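Local coordinates for protein HepC.19480.a.B1 (Helicobacter pylori, PDB 6MTZ) that is of unknown function but is probably a phosphoesterase of the DHH family with a C-terminal DHHA1-type domain, at residues Ile35-Ala40 and Glu192-Lys197. Numbering follows the deposited sequence.
Sequences IQCYNA and ENRDYK
At the edge strand of the parallel sheet, residues 35-39, Asn39 and Cys37 receive the side chain of Arg194 from helix 190-203. The two segments run nearly perpendicular, at 96°, with axes 10.1 Å apart at closest, a gap that the arginine spans. Its chain is extended through chi2 and then bends at chi3 (-50°), bringing the guanidinium side-on to the asparagine. Two hydrogen bonds converge on Asn39 OD1, from Arg194 NH2 (2.6 Å) and Arg194 NE (2.7 Å), both noticeably bent, as sharing one oxygen requires. Amide and guanidinium planes are 16° apart; OD1 lies nearly in the guanidinium plane, and both nitrogens in the carbonyl plane. The strand order 2-1-3-4-5 and a DHH sequence motif are consistent with the N-terminal domain of DHH phosphoesterases; here the contact ties that sheet to the helical region following it. Cys37 CB packs 3.5 Å from Arg194 CD, while Cys37 O sits 3.2 Å above the guanidinium plane, offset toward its rim and not hydrogen-bonded to it. That oxygen instead accepts a hydrogen bond from Gln36 NE2 (2.9 Å), on a lone pair. Asn39 ND2 donates to His16 O and Gln25 OE1, and Asp190 and Asp191 form salt bridges with Arg194, probably balancing its buried charge.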
loop_
_atom_site.group_PDB
_atom_site.type_symbol
_atom_site.label_atom_id
_atom_site.label_comp_id
_atom_site.label_asym_id
_atom_site.label_seq_id
_atom_site.Cartn_x
_atom_site.Cartn_y
_atom_site.Cartn_z
ATOM N N ILE A 35 -8.162 11.278 -9.565
ATOM C CA ILE A 35 -7.035 10.347 -9.583
ATOM C C ILE A 35 -7.284 9.198 -8.612
ATOM O O ILE A 35 -7.715 9.405 -7.474
ATOM C CB ILE A 35 -5.707 11.055 -9.244
ATOM C CG1 ILE A 35 -4.547 10.057 -9.265
ATOM C CG2 ILE A 35 -5.792 11.760 -7.901
ATOM C CD1 ILE A 35 -3.156 10.718 -9.285
ATOM N N GLN A 36 -7.005 7.979 -9.072
ATOM C CA GLN A 36 -6.977 6.786 -8.237
ATOM C C GLN A 36 -5.565 6.213 -8.260
ATOM O O GLN A 36 -4.987 6.018 -9.337
ATOM C CB GLN A 36 -7.986 5.742 -8.734
ATOM C CG GLN A 36 -7.908 4.395 -8.004
ATOM C CD GLN A 36 -8.261 4.508 -6.533
ATOM O OE1 GLN A 36 -9.407 4.786 -6.182
ATOM N NE2 GLN A 36 -7.270 4.302 -5.663
ATOM N N CYS A 37 -5.010 5.946 -7.080
ATOM C CA CYS A 37 -3.640 5.479 -6.966
ATOM C C CYS A 37 -3.585 3.984 -6.663
ATOM O O CYS A 37 -4.510 3.398 -6.100
ATOM C CB CYS A 37 -2.889 6.245 -5.879
ATOM S SG CYS A 37 -2.563 7.955 -6.257
ATOM N N TYR A 38 -2.457 3.383 -7.032
ATOM C CA TYR A 38 -2.198 1.962 -6.865
ATOM C C TYR A 38 -0.720 1.800 -6.566
ATOM O O TYR A 38 0.110 2.581 -7.047
ATOM C CB TYR A 38 -2.539 1.160 -8.134
ATOM C CG TYR A 38 -3.948 1.331 -8.663
ATOM C CD1 TYR A 38 -4.297 2.453 -9.405
ATOM C CD2 TYR A 38 -4.920 0.353 -8.456
ATOM C CE1 TYR A 38 -5.571 2.613 -9.902
ATOM C CE2 TYR A 38 -6.203 0.506 -8.959
ATOM C CZ TYR A 38 -6.516 1.646 -9.684
ATOM O OH TYR A 38 -7.776 1.835 -10.203
ATOM N N ASN A 39 -0.380 0.771 -5.796
ATOM C CA ASN A 39 1.015 0.532 -5.469
ATOM C C ASN A 39 1.339 -0.942 -5.602
ATOM O O ASN A 39 0.480 -1.808 -5.417
ATOM C CB ASN A 39 1.363 1.030 -4.066
ATOM C CG ASN A 39 1.144 2.533 -3.924
ATOM O OD1 ASN A 39 0.008 2.996 -3.770
ATOM N ND2 ASN A 39 2.222 3.298 -3.989
ATOM N N ALA A 40 2.602 -1.209 -5.918
ATOM C CA ALA A 40 3.078 -2.561 -6.137
ATOM C C ALA A 40 4.530 -2.628 -5.705
ATOM O O ALA A 40 5.280 -1.666 -5.881
ATOM C CB ALA A 40 2.919 -2.969 -7.612
ATOM N N GLU A 192 -6.086 3.596 3.030
ATOM C CA GLU A 192 -5.781 4.235 4.307
ATOM C C GLU A 192 -4.295 4.155 4.602
ATOM O O GLU A 192 -3.737 5.054 5.245
ATOM C CB GLU A 192 -6.590 3.600 5.437
ATOM C CG GLU A 192 -8.108 3.813 5.320
ATOM C CD GLU A 192 -8.786 2.797 4.407
ATOM O OE1 GLU A 192 -8.067 1.969 3.809
ATOM O OE2 GLU A 192 -10.036 2.824 4.293
ATOM N N ASN A 193 -3.638 3.100 4.113
ATOM C CA ASN A 193 -2.190 3.015 4.228
ATOM C C ASN A 193 -1.523 4.124 3.423
ATOM O O ASN A 193 -0.602 4.787 3.910
ATOM C CB ASN A 193 -1.731 1.632 3.766
ATOM C CG ASN A 193 -0.226 1.506 3.689
ATOM O OD1 ASN A 193 0.376 1.774 2.657
ATOM N ND2 ASN A 193 0.387 1.061 4.779
ATOM N N ARG A 194 -2.006 4.367 2.202
ATOM C CA ARG A 194 -1.403 5.393 1.360
ATOM C C ARG A 194 -1.655 6.784 1.922
ATOM O O ARG A 194 -0.739 7.610 1.970
ATOM C CB ARG A 194 -1.940 5.287 -0.062
ATOM C CG ARG A 194 -1.402 6.345 -1.031
ATOM C CD ARG A 194 -1.988 6.155 -2.461
ATOM N NE ARG A 194 -1.852 4.781 -2.931
ATOM C CZ ARG A 194 -2.819 3.862 -2.933
ATOM N NH1 ARG A 194 -4.044 4.152 -2.485
ATOM N NH2 ARG A 194 -2.550 2.639 -3.383
ATOM N N ASP A 195 -2.886 7.048 2.375
ATOM C CA ASP A 195 -3.211 8.353 2.944
ATOM C C ASP A 195 -2.336 8.664 4.148
ATOM O O ASP A 195 -1.862 9.796 4.317
ATOM C CB ASP A 195 -4.684 8.389 3.358
ATOM C CG ASP A 195 -5.631 8.385 2.173
ATOM O OD1 ASP A 195 -5.165 8.452 1.016
ATOM O OD2 ASP A 195 -6.852 8.318 2.403
ATOM N N TYR A 196 -2.133 7.668 5.007
ATOM C CA TYR A 196 -1.298 7.822 6.194
ATOM C C TYR A 196 0.138 8.204 5.828
ATOM O O TYR A 196 0.675 9.197 6.333
ATOM C CB TYR A 196 -1.355 6.508 6.967
ATOM C CG TYR A 196 -0.469 6.336 8.173
ATOM C CD1 TYR A 196 -0.403 7.291 9.186
ATOM C CD2 TYR A 196 0.230 5.156 8.335
ATOM C CE1 TYR A 196 0.403 7.071 10.308
ATOM C CE2 TYR A 196 1.017 4.929 9.421
ATOM C CZ TYR A 196 1.113 5.877 10.406
ATOM O OH TYR A 196 1.920 5.567 11.485
ATOM N N LYS A 197 0.786 7.405 4.974
ATOM C CA LYS A 197 2.153 7.712 4.567
ATOM C C LYS A 197 2.215 9.070 3.895
ATOM O O LYS A 197 3.114 9.865 4.184
ATOM C CB LYS A 197 2.712 6.636 3.619
ATOM C CG LYS A 197 2.868 5.244 4.244
ATOM C CD LYS A 197 3.397 4.233 3.243
ATOM C CE LYS A 197 3.562 2.836 3.815
ATOM N NZ LYS A 197 4.487 2.765 4.949
#